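Side-chain contacts in HI1317 (Haemophilus influenzae, PDB 1JOV), which probably interconverts the alpha and beta anomers of glucose 6-phosphate, as expected of a glucose-6-phosphate 1-epimerase: residues Gly71-Cys76 / Cys133-Thr138; Asp157-Glu162 / Asn227-Lys232; Ser183-His186 / Asp192-Tyr195; Glu198-Gln203 / Ser221-Trp226. All blocks are in the same frame, centred on the assembly; numbering follows the deposited sequence. Where two conformers were deposited one is given.

Contact 1. Residues Gly71-Cys76 / Cys133-Thr138; sequences GGVPIC and CHLTFT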
loop_
_atom_site.group_PDB
_atom_site.type_symbol
_atom_site.label_atom_id
_atom_site.label_comp_id
_atom_site.label_asym_id
_atom_site.label_seq_id
_atom_site.Cartn_x
_atom_site.Cartn_y
_atom_site.Cartn_z
ATOM N N GLY A 71 6.570 0.005 -4.525
ATOM C CA GLY A 71 5.704 1.188 -4.495
ATOM C C GLY A 71 4.227 0.891 -4.376
ATOM O O GLY A 71 3.848 -0.277 -4.375
ATOM N N GLY A 72 3.347 1.871 -4.285
ATOM C CA GLY A 72 1.933 1.523 -4.199
ATOM C C GLY A 72 1.546 0.878 -2.859
ATOM O O GLY A 72 2.033 1.293 -1.800
ATOM N N VAL A 73 0.664 -0.141 -2.900
ATOM C CA VAL A 73 0.247 -0.752 -1.642
ATOM C C VAL A 73 0.397 -2.242 -1.729
ATOM O O VAL A 73 -0.487 -2.994 -1.978
ATOM C CB VAL A 73 -1.261 -0.408 -1.357
ATOM C CG1 VAL A 73 -1.600 -0.942 0.021
ATOM C CG2 VAL A 73 -1.447 1.069 -1.456
ATOM N N PRO A 74 1.617 -2.749 -1.571
ATOM C CA PRO A 74 1.872 -4.187 -1.606
ATOM C C PRO A 74 1.104 -4.826 -0.434
ATOM O O PRO A 74 0.996 -4.244 0.667
ATOM C CB PRO A 74 3.379 -4.361 -1.261
ATOM C CG PRO A 74 3.967 -2.951 -1.487
ATOM C CD PRO A 74 2.782 -1.886 -1.249
ATOM N N ILE A 75 0.623 -5.994 -0.679
ATOM C CA ILE A 75 -0.074 -6.806 0.323
ATOM C C ILE A 75 0.899 -7.801 0.925
ATOM O O ILE A 75 1.383 -8.660 0.139
ATOM C CB ILE A 75 -1.242 -7.575 -0.403
ATOM C CG1 ILE A 75 -2.267 -6.673 -1.177
ATOM C CG2 ILE A 75 -1.991 -8.545 0.559
ATOM C CD1 ILE A 75 -2.926 -5.763 -0.224
ATOM N N CYS A 76 1.308 -7.582 2.172
ATOM C CA CYS A 76 2.208 -8.569 2.819
ATOM C C CYS A 76 1.351 -9.621 3.498
ATOM O O CYS A 76 0.530 -9.234 4.347
ATOM C CB CYS A 76 3.062 -7.818 3.835
ATOM S SG CYS A 76 3.864 -6.364 3.111
ATOM N N CYS A 133 -9.765 6.812 -0.800
ATOM C CA CYS A 133 -9.474 5.457 -1.319
ATOM C C CYS A 133 -9.598 4.453 -0.182
ATOM O O CYS A 133 -8.790 4.462 0.741
ATOM C CB CYS A 133 -8.097 5.378 -1.970
ATOM S SG CYS A 133 -7.580 3.698 -2.436
ATOM N N HIS A 134 -10.631 3.579 -0.252
ATOM C CA HIS A 134 -10.705 2.658 0.877
ATOM C C HIS A 134 -10.278 1.256 0.412
ATOM O O HIS A 134 -10.981 0.634 -0.386
ATOM C CB HIS A 134 -12.149 2.645 1.423
ATOM C CG HIS A 134 -12.275 1.937 2.743
ATOM N ND1 HIS A 134 -13.469 1.846 3.434
ATOM C CD2 HIS A 134 -11.355 1.290 3.496
ATOM C CE1 HIS A 134 -13.278 1.177 4.554
ATOM N NE2 HIS A 134 -12.005 0.823 4.624
ATOM N N LEU A 135 -9.164 0.749 0.876
ATOM C CA LEU A 135 -8.630 -0.526 0.485
ATOM C C LEU A 135 -8.721 -1.535 1.655
ATOM O O LEU A 135 -8.193 -1.250 2.727
ATOM C CB LEU A 135 -7.186 -0.272 0.140
ATOM C CG LEU A 135 -6.437 -1.377 -0.520
ATOM C CD1 LEU A 135 -5.258 -0.820 -1.292
ATOM C CD2 LEU A 135 -5.981 -2.397 0.496
ATOM N N THR A 136 -9.367 -2.647 1.453
ATOM C CA THR A 136 -9.556 -3.648 2.521
ATOM C C THR A 136 -9.015 -4.982 2.072
ATOM O O THR A 136 -9.241 -5.362 0.922
ATOM C CB THR A 136 -11.051 -3.860 2.800
ATOM O OG1 THR A 136 -11.616 -2.633 3.242
ATOM C CG2 THR A 136 -11.252 -4.917 3.864
ATOM N N PHE A 137 -8.301 -5.661 2.939
ATOM C CA PHE A 137 -7.783 -6.980 2.671
ATOM C C PHE A 137 -8.477 -7.980 3.605
ATOM O O PHE A 137 -8.571 -7.695 4.789
ATOM C CB PHE A 137 -6.241 -7.084 2.911
ATOM C CG PHE A 137 -5.671 -8.481 2.917
ATOM C CD1 PHE A 137 -5.246 -9.067 1.738
ATOM C CD2 PHE A 137 -5.590 -9.254 4.075
ATOM C CE1 PHE A 137 -4.751 -10.382 1.702
ATOM C CE2 PHE A 137 -5.104 -10.560 4.069
ATOM C CZ PHE A 137 -4.676 -11.143 2.876
ATOM N N THR A 138 -8.957 -9.135 3.114
ATOM C CA THR A 138 -9.568 -10.159 3.965
ATOM C C THR A 138 -8.877 -11.442 3.686
ATOM O O THR A 138 -8.680 -11.866 2.518
ATOM C CB THR A 138 -11.076 -10.362 3.619
ATOM O OG1 THR A 138 -11.720 -9.057 3.684
ATOM C CG2 THR A 138 -11.733 -11.311 4.704
#

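Contact 2. Residues Asp157-Glu162 / Asn227-Lys232; sequences DINQVE and NPWHKK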
loop_
_atom_site.group_PDB
_atom_site.type_symbol
_atom_site.label_atom_id
_atom_site.label_comp_id
_atom_site.label_asym_id
_atom_site.label_seq_id
_atom_site.Cartn_x
_atom_site.Cartn_y
_atom_site.Cartn_z
ATOM N N ASP A 157 9.295 16.094 -0.363
ATOM C CA ASP A 157 10.659 15.974 0.162
ATOM C C ASP A 157 10.587 15.372 1.530
ATOM O O ASP A 157 9.858 15.900 2.391
ATOM C CB ASP A 157 11.319 17.357 0.294
ATOM C CG ASP A 157 12.878 17.291 0.279
ATOM O OD1 ASP A 157 13.479 16.226 0.588
ATOM O OD2 ASP A 157 13.599 18.260 -0.047
ATOM N N ILE A 158 11.301 14.252 1.723
ATOM C CA ILE A 158 11.309 13.608 3.034
ATOM C C ILE A 158 11.712 14.606 4.142
ATOM O O ILE A 158 11.263 14.442 5.248
ATOM C CB ILE A 158 12.204 12.357 3.084
ATOM C CG1 ILE A 158 11.955 11.599 4.388
ATOM C CG2 ILE A 158 13.678 12.732 2.921
ATOM C CD1 ILE A 158 10.486 11.270 4.648
ATOM N N ASN A 159 12.405 15.686 3.823
ATOM C CA ASN A 159 12.766 16.642 4.874
ATOM C C ASN A 159 11.694 17.609 5.328
ATOM O O ASN A 159 11.840 18.270 6.363
ATOM C CB ASN A 159 14.011 17.398 4.474
ATOM C CG ASN A 159 15.113 16.483 4.222
ATOM O OD1 ASN A 159 15.344 15.578 5.022
ATOM N ND2 ASN A 159 15.802 16.648 3.096
ATOM N N GLN A 160 10.594 17.641 4.588
ATOM C CA GLN A 160 9.550 18.559 4.823
ATOM C C GLN A 160 8.284 17.815 5.222
ATOM O O GLN A 160 7.226 18.372 5.063
ATOM C CB GLN A 160 9.315 19.436 3.571
ATOM C CG GLN A 160 10.450 20.426 3.241
ATOM C CD GLN A 160 10.190 21.290 2.001
ATOM O OE1 GLN A 160 9.664 22.391 2.108
ATOM N NE2 GLN A 160 10.586 20.798 0.833
ATOM N N VAL A 161 8.374 16.589 5.811
ATOM C CA VAL A 161 7.156 15.880 6.207
ATOM C C VAL A 161 7.014 15.731 7.746
ATOM O O VAL A 161 8.003 15.521 8.447
ATOM C CB VAL A 161 7.129 14.481 5.552
ATOM C CG1 VAL A 161 6.074 13.618 6.215
ATOM C CG2 VAL A 161 6.878 14.591 4.064
ATOM N N GLU A 162 5.765 15.826 8.280
ATOM C CA GLU A 162 5.593 15.429 9.675
ATOM C C GLU A 162 4.516 14.395 9.685
ATOM O O GLU A 162 3.524 14.500 8.969
ATOM C CB GLU A 162 5.211 16.554 10.652
ATOM C CG GLU A 162 6.040 17.827 10.561
ATOM C CD GLU A 162 5.395 18.976 11.342
ATOM O OE1 GLU A 162 4.739 18.730 12.391
ATOM O OE2 GLU A 162 5.499 20.145 10.913
ATOM N N ASN A 227 11.302 4.443 6.175
ATOM C CA ASN A 227 11.993 5.213 5.112
ATOM C C ASN A 227 13.427 4.706 5.145
ATOM O O ASN A 227 14.053 4.726 6.197
ATOM C CB ASN A 227 11.865 6.744 5.308
ATOM C CG ASN A 227 12.488 7.543 4.121
ATOM O OD1 ASN A 227 13.720 7.467 3.907
ATOM N ND2 ASN A 227 11.646 8.185 3.295
ATOM N N PRO A 228 13.902 4.136 4.060
ATOM C CA PRO A 228 15.193 3.464 4.052
ATOM C C PRO A 228 16.359 4.491 4.101
ATOM O O PRO A 228 17.517 4.115 4.344
ATOM C CB PRO A 228 15.195 2.738 2.696
ATOM C CG PRO A 228 14.307 3.560 1.820
ATOM C CD PRO A 228 13.274 4.116 2.732
ATOM N N TRP A 229 16.044 5.724 3.799
ATOM C CA TRP A 229 17.001 6.823 3.879
ATOM C C TRP A 229 18.208 6.461 2.984
ATOM O O TRP A 229 18.067 6.365 1.763
ATOM C CB TRP A 229 17.323 7.133 5.363
ATOM C CG TRP A 229 18.057 8.427 5.584
ATOM C CD1 TRP A 229 19.412 8.563 5.717
ATOM C CD2 TRP A 229 17.503 9.747 5.685
ATOM N NE1 TRP A 229 19.749 9.882 5.888
ATOM C CE2 TRP A 229 18.594 10.629 5.913
ATOM C CE3 TRP A 229 16.193 10.281 5.630
ATOM C CZ2 TRP A 229 18.443 11.979 5.993
ATOM C CZ3 TRP A 229 16.040 11.654 5.778
ATOM C CH2 TRP A 229 17.172 12.482 5.944
ATOM N N HIS A 230 19.400 6.226 3.563
ATOM C CA HIS A 230 20.559 5.937 2.686
ATOM C C HIS A 230 20.865 4.485 2.320
ATOM O O HIS A 230 21.772 4.217 1.536
ATOM C CB HIS A 230 21.827 6.593 3.218
ATOM C CG HIS A 230 21.905 8.048 2.905
ATOM N ND1 HIS A 230 23.021 8.802 3.179
ATOM C CD2 HIS A 230 21.038 8.867 2.270
ATOM C CE1 HIS A 230 22.820 10.039 2.767
ATOM N NE2 HIS A 230 21.623 10.105 2.213
ATOM N N LYS A 231 20.108 3.507 2.901
ATOM C CA LYS A 231 20.368 2.085 2.596
ATOM C C LYS A 231 20.025 1.795 1.175
ATOM O O LYS A 231 18.997 2.233 0.652
ATOM C CB LYS A 231 19.519 1.136 3.432
ATOM C CG LYS A 231 19.833 1.122 4.917
ATOM C CD LYS A 231 18.870 0.230 5.677
ATOM C CE LYS A 231 19.510 -1.097 6.030
ATOM N NZ LYS A 231 18.561 -1.995 6.744
ATOM N N LYS A 232 20.896 1.053 0.526
ATOM C CA LYS A 232 20.585 0.688 -0.838
ATOM C C LYS A 232 19.368 -0.249 -0.681
ATOM O O LYS A 232 19.319 -1.041 0.253
ATOM C CB LYS A 232 21.772 0.017 -1.482
ATOM C CG LYS A 232 21.521 -0.954 -2.599
ATOM C CD LYS A 232 22.877 -1.628 -2.917
ATOM C CE LYS A 232 23.118 -1.848 -4.415
ATOM N NZ LYS A 232 24.580 -1.928 -4.752
#

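Contact 3. Residues Ser183-His186 / Asp192-Tyr195; sequences SPRH and DCIY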
loop_
_atom_site.group_PDB
_atom_site.type_symbol
_atom_site.label_atom_id
_atom_site.label_comp_id
_atom_site.label_asym_id
_atom_site.label_seq_id
_atom_site.Cartn_x
_atom_site.Cartn_y
_atom_site.Cartn_z
ATOM N N SER A 183 5.924 13.330 18.810
ATOM C CA SER A 183 4.733 13.328 17.993
ATOM C C SER A 183 4.231 14.755 17.934
ATOM O O SER A 183 3.793 15.284 18.940
ATOM C CB SER A 183 3.679 12.356 18.528
ATOM O OG SER A 183 2.451 12.539 17.846
ATOM N N PRO A 184 4.243 15.370 16.755
ATOM C CA PRO A 184 4.590 14.722 15.477
ATOM C C PRO A 184 6.002 14.211 15.372
ATOM O O PRO A 184 6.896 14.465 16.243
ATOM C CB PRO A 184 4.310 15.833 14.456
ATOM C CG PRO A 184 3.345 16.753 15.155
ATOM C CD PRO A 184 3.891 16.783 16.554
ATOM N N ARG A 185 6.218 13.404 14.322
ATOM C CA ARG A 185 7.534 12.840 14.089
ATOM C C ARG A 185 7.940 13.334 12.744
ATOM O O ARG A 185 7.091 13.484 11.874
ATOM C CB ARG A 185 7.498 11.295 14.021
ATOM C CG ARG A 185 8.863 10.683 13.823
ATOM C CD ARG A 185 9.251 9.708 14.949
ATOM N NE ARG A 185 10.551 9.091 14.758
ATOM C CZ ARG A 185 10.756 7.790 14.774
ATOM N NH1 ARG A 185 9.715 6.942 14.913
ATOM N NH2 ARG A 185 11.986 7.335 14.643
ATOM N N HIS A 186 9.240 13.564 12.586
ATOM C CA HIS A 186 9.800 13.985 11.325
ATOM C C HIS A 186 10.820 12.914 11.051
ATOM O O HIS A 186 11.161 12.154 11.954
ATOM C CB HIS A 186 10.406 15.390 11.429
ATOM C CG HIS A 186 11.755 15.433 12.077
ATOM N ND1 HIS A 186 12.837 16.061 11.496
ATOM C CD2 HIS A 186 12.193 14.951 13.263
ATOM C CE1 HIS A 186 13.886 15.953 12.293
ATOM N NE2 HIS A 186 13.522 15.281 13.371
ATOM N N ASP A 192 12.599 2.554 10.760
ATOM C CA ASP A 192 11.979 1.246 10.535
ATOM C C ASP A 192 11.353 0.814 11.878
ATOM O O ASP A 192 11.891 -0.062 12.575
ATOM C CB ASP A 192 12.941 0.199 9.953
ATOM C CG ASP A 192 12.208 -1.033 9.372
ATOM O OD1 ASP A 192 10.978 -1.104 9.551
ATOM O OD2 ASP A 192 12.727 -1.937 8.687
ATOM N N CYS A 193 10.196 1.380 12.185
ATOM C CA CYS A 193 9.659 1.167 13.512
ATOM C C CYS A 193 8.206 0.759 13.587
ATOM O O CYS A 193 7.367 1.224 12.818
ATOM C CB CYS A 193 9.924 2.396 14.377
ATOM S SG CYS A 193 8.814 3.766 14.094
ATOM N N ILE A 194 7.903 -0.105 14.520
ATOM C CA ILE A 194 6.566 -0.619 14.697
ATOM C C ILE A 194 5.862 0.011 15.878
ATOM O O ILE A 194 6.285 -0.165 17.031
ATOM C CB ILE A 194 6.611 -2.133 14.920
ATOM C CG1 ILE A 194 7.461 -2.809 13.838
ATOM C CG2 ILE A 194 5.213 -2.733 14.916
ATOM C CD1 ILE A 194 7.754 -4.272 14.114
ATOM N N TYR A 195 4.800 0.742 15.620
ATOM C CA TYR A 195 3.971 1.298 16.654
ATOM C C TYR A 195 2.736 0.440 16.928
ATOM O O TYR A 195 2.171 -0.189 16.032
ATOM C CB TYR A 195 3.348 2.617 16.220
ATOM C CG TYR A 195 4.257 3.834 16.031
ATOM C CD1 TYR A 195 5.000 4.011 14.874
ATOM C CD2 TYR A 195 4.317 4.836 16.996
ATOM C CE1 TYR A 195 5.781 5.143 14.661
ATOM C CE2 TYR A 195 5.082 5.953 16.799
ATOM C CZ TYR A 195 5.825 6.122 15.643
ATOM O OH TYR A 195 6.596 7.290 15.470
#

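Contact 4. Residues Glu198-Gln203 / Ser221-Trp226; sequences ENMQNQ and SQFVLW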
loop_
_atom_site.group_PDB
_atom_site.type_symbol
_atom_site.label_atom_id
_atom_site.label_comp_id
_atom_site.label_asym_id
_atom_site.label_seq_id
_atom_site.Cartn_x
_atom_site.Cartn_y
_atom_site.Cartn_z
ATOM N N GLU A 198 -2.730 2.476 18.715
ATOM C CA GLU A 198 -3.596 2.937 19.783
ATOM C C GLU A 198 -4.828 3.613 19.243
ATOM O O GLU A 198 -5.955 3.314 19.637
ATOM C CB GLU A 198 -2.816 3.886 20.699
ATOM C CG GLU A 198 -1.656 3.226 21.437
ATOM C CD GLU A 198 -2.071 1.960 22.172
ATOM O OE1 GLU A 198 -3.224 1.506 21.992
ATOM O OE2 GLU A 198 -1.237 1.405 22.925
ATOM N N ASN A 199 -4.605 4.578 18.379
ATOM C CA ASN A 199 -5.686 5.360 17.774
ATOM C C ASN A 199 -5.656 5.005 16.291
ATOM O O ASN A 199 -4.581 4.911 15.730
ATOM C CB ASN A 199 -5.370 6.841 17.988
ATOM C CG ASN A 199 -6.144 7.791 17.052
ATOM O OD1 ASN A 199 -7.277 7.528 16.645
ATOM N ND2 ASN A 199 -5.525 8.934 16.746
ATOM N N MET A 200 -6.811 4.889 15.657
ATOM C CA MET A 200 -6.829 4.440 14.247
ATOM C C MET A 200 -6.623 5.529 13.197
ATOM O O MET A 200 -6.679 5.245 11.989
ATOM C CB MET A 200 -8.111 3.664 13.979
ATOM C CG MET A 200 -8.147 2.370 14.785
ATOM S SD MET A 200 -6.822 1.163 14.397
ATOM C CE MET A 200 -7.529 0.440 13.051
ATOM N N GLN A 201 -6.369 6.767 13.634
ATOM C CA GLN A 201 -6.092 7.834 12.686
ATOM C C GLN A 201 -4.696 8.423 12.858
ATOM O O GLN A 201 -4.239 8.663 13.971
ATOM C CB GLN A 201 -7.180 8.901 12.760
ATOM C CG GLN A 201 -8.583 8.340 12.610
ATOM C CD GLN A 201 -9.604 9.424 12.321
ATOM O OE1 GLN A 201 -9.354 10.297 11.492
ATOM N NE2 GLN A 201 -10.753 9.377 13.003
ATOM N N ASN A 202 -4.009 8.608 11.763
ATOM C CA ASN A 202 -2.723 9.286 11.758
ATOM C C ASN A 202 -2.680 10.003 10.433
ATOM O O ASN A 202 -3.453 9.685 9.537
ATOM C CB ASN A 202 -1.551 8.342 11.955
ATOM C CG ASN A 202 -1.798 7.009 11.296
ATOM O OD1 ASN A 202 -2.009 6.932 10.092
ATOM N ND2 ASN A 202 -1.758 5.945 12.104
ATOM N N GLN A 203 -1.793 10.964 10.315
ATOM C CA GLN A 203 -1.808 11.721 9.064
ATOM C C GLN A 203 -0.417 12.158 8.683
ATOM O O GLN A 203 0.494 12.136 9.502
ATOM C CB GLN A 203 -2.894 12.812 9.037
ATOM C CG GLN A 203 -2.933 13.790 10.144
ATOM C CD GLN A 203 -3.600 13.260 11.401
ATOM O OE1 GLN A 203 -4.630 12.553 11.358
ATOM N NE2 GLN A 203 -3.015 13.597 12.532
ATOM N N SER A 221 -3.460 -3.584 14.221
ATOM C CA SER A 221 -2.934 -3.786 15.551
ATOM C C SER A 221 -1.591 -3.048 15.636
ATOM O O SER A 221 -1.218 -2.601 16.723
ATOM C CB SER A 221 -2.807 -5.273 15.896
ATOM O OG SER A 221 -2.080 -5.962 14.893
ATOM N N GLN A 222 -0.892 -2.931 14.515
ATOM C CA GLN A 222 0.442 -2.330 14.434
ATOM C C GLN A 222 0.455 -1.313 13.293
ATOM O O GLN A 222 -0.290 -1.476 12.309
ATOM C CB GLN A 222 1.585 -3.288 14.157
ATOM C CG GLN A 222 2.125 -3.983 15.437
ATOM C CD GLN A 222 1.051 -4.819 16.113
ATOM O OE1 GLN A 222 0.801 -4.729 17.329
ATOM N NE2 GLN A 222 0.416 -5.626 15.330
ATOM N N PHE A 223 1.272 -0.299 13.390
ATOM C CA PHE A 223 1.482 0.667 12.306
ATOM C C PHE A 223 2.985 0.723 12.112
ATOM O O PHE A 223 3.709 1.012 13.055
ATOM C CB PHE A 223 0.982 2.103 12.595
ATOM C CG PHE A 223 -0.485 2.292 12.692
ATOM C CD1 PHE A 223 -1.319 1.813 11.665
ATOM C CD2 PHE A 223 -1.060 2.976 13.767
ATOM C CE1 PHE A 223 -2.682 1.957 11.728
ATOM C CE2 PHE A 223 -2.430 3.130 13.851
ATOM C CZ PHE A 223 -3.221 2.612 12.839
ATOM N N VAL A 224 3.474 0.442 10.903
ATOM C CA VAL A 224 4.901 0.422 10.658
ATOM C C VAL A 224 5.309 1.721 9.909
ATOM O O VAL A 224 4.737 2.087 8.855
ATOM C CB VAL A 224 5.265 -0.837 9.825
ATOM C CG1 VAL A 224 6.757 -0.906 9.465
ATOM C CG2 VAL A 224 4.887 -2.147 10.551
ATOM N N LEU A 225 6.267 2.464 10.447
ATOM C CA LEU A 225 6.663 3.703 9.784
ATOM C C LEU A 225 8.025 3.401 9.245
ATOM O O LEU A 225 8.882 2.950 10.009
ATOM C CB LEU A 225 6.735 4.830 10.799
ATOM C CG LEU A 225 7.107 6.208 10.244
ATOM C CD1 LEU A 225 6.054 6.749 9.297
ATOM C CD2 LEU A 225 7.265 7.152 11.479
ATOM N N TRP A 226 8.238 3.616 7.926
ATOM C CA TRP A 226 9.498 3.189 7.288
ATOM C C TRP A 226 9.997 4.101 6.153
ATOM O O TRP A 226 9.246 4.454 5.277
ATOM C CB TRP A 226 9.373 1.829 6.646
ATOM C CG TRP A 226 10.586 1.354 5.911
ATOM C CD1 TRP A 226 11.864 1.165 6.417
ATOM C CD2 TRP A 226 10.693 1.118 4.490
ATOM N NE1 TRP A 226 12.711 0.746 5.424
ATOM C CE2 TRP A 226 12.009 0.681 4.233
ATOM C CE3 TRP A 226 9.763 1.130 3.419
ATOM C CZ2 TRP A 226 12.442 0.369 2.957
ATOM C CZ3 TRP A 226 10.199 0.812 2.136
ATOM C CH2 TRP A 226 11.507 0.399 1.909
#

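Contact 1. Residues Gly71-Cys76 / Cys133-Thr138
V73 and L135 meet tip to tip, and two residues further along each segment I75 crosses F137 at a slant. The two pairs follow each other in step, with the CA atoms of I75 and F137 8.1 Å apart. V73 approaches through one branch: its chi1 of -174° sets CG1 anti to the backbone N, which carries this methyl across to L135, with CG1 to CD1 of L135 measuring 3.9 Å. The leucine uses CD1 alone, and CB of V73 lies 4.0 Å from the same CD1 carbon. I75 also works through its beta branch. With chi1 at -56°, CG1 is placed anti to the carbonyl carbon and CG2 anti to the backbone N, and CG2 lies 3.5 Å from both CD1 and CE1 of F137, straddling one bond of the ring. The methyl comes in obliquely. F137 in turn touches L262, A123 and V125 and meets the ring of Y77, while L42 lies against L135 and L55 against V73. The side chain of V73 comes within about 6 Å of that of H150, a predicted active-site residue. Strand 75-76 is at the margin of one large antiparallel sheet and strand 133-139 is inside another, so the four residues pack between sheets of this mutarotase-type sandwich. No hydrogen bond spans the contact: it is held by the burial of aliphatic branches and an aromatic ring, which depends on shape and not on direction.

Contact 2. Residues Asp157-Glu162 / Asn227-Lys232
I158 supplies the apolar part of this contact, reaching N227 and W229 with different branches. CG2 lies 3.9 Å from CZ3 of W229 and comes to the indole obliquely. The other branch, CG1 and CD1, is set against the amide of N227, which approaches from the opposite direction; ND2 of N227 is 3.6 Å from CD1 of I158. The aliphatic branch offers that nitrogen packing without a bond, and its hydrogen bond goes to the carbonyl O of Y241. The polar contact to the indole comes from N159, whose OD1 is 3.7 Å from CH2 of W229, at the rim of the ring and near its plane. Amide and indole planes stand 69° apart. Hydrogen bonds act within each segment and not between them. OD1 of N227 accepts from the backbone N of W229 at 2.9 Å, closing an Asx turn, although the N-H is bent to 134°. A backbone bond from N of Q160 to O of D157 holds the short 3-10 bend. This bend, just before strand 161-164 of the eight-stranded sheet, thereby meets the loop between strands 222-227 and 244-251 of the seven-stranded sheet; Y241, whose ring also meets W229, belongs to that same loop. N227 thus has both ends of its amide engaged, which would fix its rotation and present a defined surface to I158; adhesion between the segments is dispersive, with an oxygen at the more exposed margin facing the electropositive rim of the indole.

Contact 3. Residues Ser183-His186 / Asp192-Tyr195
NH1 of R185 serves two acceptors on strand 191-196, the hydroxyl of Y195 and, less surely, the sulfur of C193. The bond to OH of Y195 is the sounder: 3.2 Å from NH1, with an N-H...O angle of 158°. The hydroxyl oxygen lies at the edge of the guanidinium, only 4° out of its plane, as an N-H of this group requires. It also lies 3.6 Å from CD of R185, so the tyrosine tip nestles against the arginine chain while it accepts. The phenol ring itself is turned 60° from the guanidinium plane. The second bond, from NH1 to SG of C193 at 3.4 Å, is weak and bent; because C193 was deposited in two conformers, it remains doubtful. C193 pairs with C170 in a disulfide, and a disulfide sulfur would in any case be a poor acceptor. R185 reaches these groups with CG anti to the backbone N, a bend at chi2 and an extended chi3. Backbone polar groups are met by other strands: C193 bonds to L225 and Y195 to F223, while the hydroxyl of S183 makes a weak bond to the carbonyl O of L166. The loop after strand 177-180 lies beside strand 161-164, the outermost of the eight-stranded sheet, through a backbone bond between R185 and V163. From there R185 reaches strand 191-196, which lies between strands 169-172 and 222-227 in the seven-stranded sheet, and C170 of strand 169-172 touches the side chains of R185, C193 and Y195.

Contact 4. Residues Glu198-Gln203 / Ser221-Trp226
F223 meets N199, M200 and N202 where two backbones of different sheets run in roughly the same direction. Segment 198-203 is irregular up to M200 and becomes strand from Q201, with a weak bond from N of Q201 to OD1 of N199; on the other segment S221 and Q222 form a classic beta bulge opposite A250, just before F223. The backbone takes part directly: O of N199 lies in the ring plane of F223, at its edge, 3.4 Å from CE2. N202 covers one face, with ND2 3.4 Å above the ring plane and displaced toward the rim. Its amide stands nearly upright on the ring, 86° between planes, so that the nitrogen end points at the pi cloud. A chi1 of 35° turns this amide over the phenyl group, and OD1 is hydrogen-bonded to NE2 of H217, which would hold the amide's orientation. M200, bent at chi2 and chi3, adds an oblique Met-aromatic contact, its SD 5.4 Å from the ring centroid. The H217 ring also meets F223. F223 thus lies between strand 222-227, flanked by strands 191-196 and 244-251, and strand 201-206, which pairs with strand 211-218 in the facing sheet.

Overall arrangement
Contacts 1, 2 and 4 each join the seven-stranded sheet, or the loop leaving it, to the eight-stranded one; contact 3 runs from the loop beside strand 161-164 to strand 191-196. Contact 1 is the most central, about 4 Å from the chain centre, and purely apolar. Contact 4, about 13 Å out, mixes an aromatic ring with amide, carbonyl and sulfur partners. At about 17 and 18 Å, contact 2 is partly exposed, whereas contact 3 is buried yet the only one hydrogen-bonded across. Contacts 3 and 4 share a strand edge: Y195 O and C193 O probably accept from F223 N and L225 N. Contact 2 touches contact 3 where E162 CB meets R185 O.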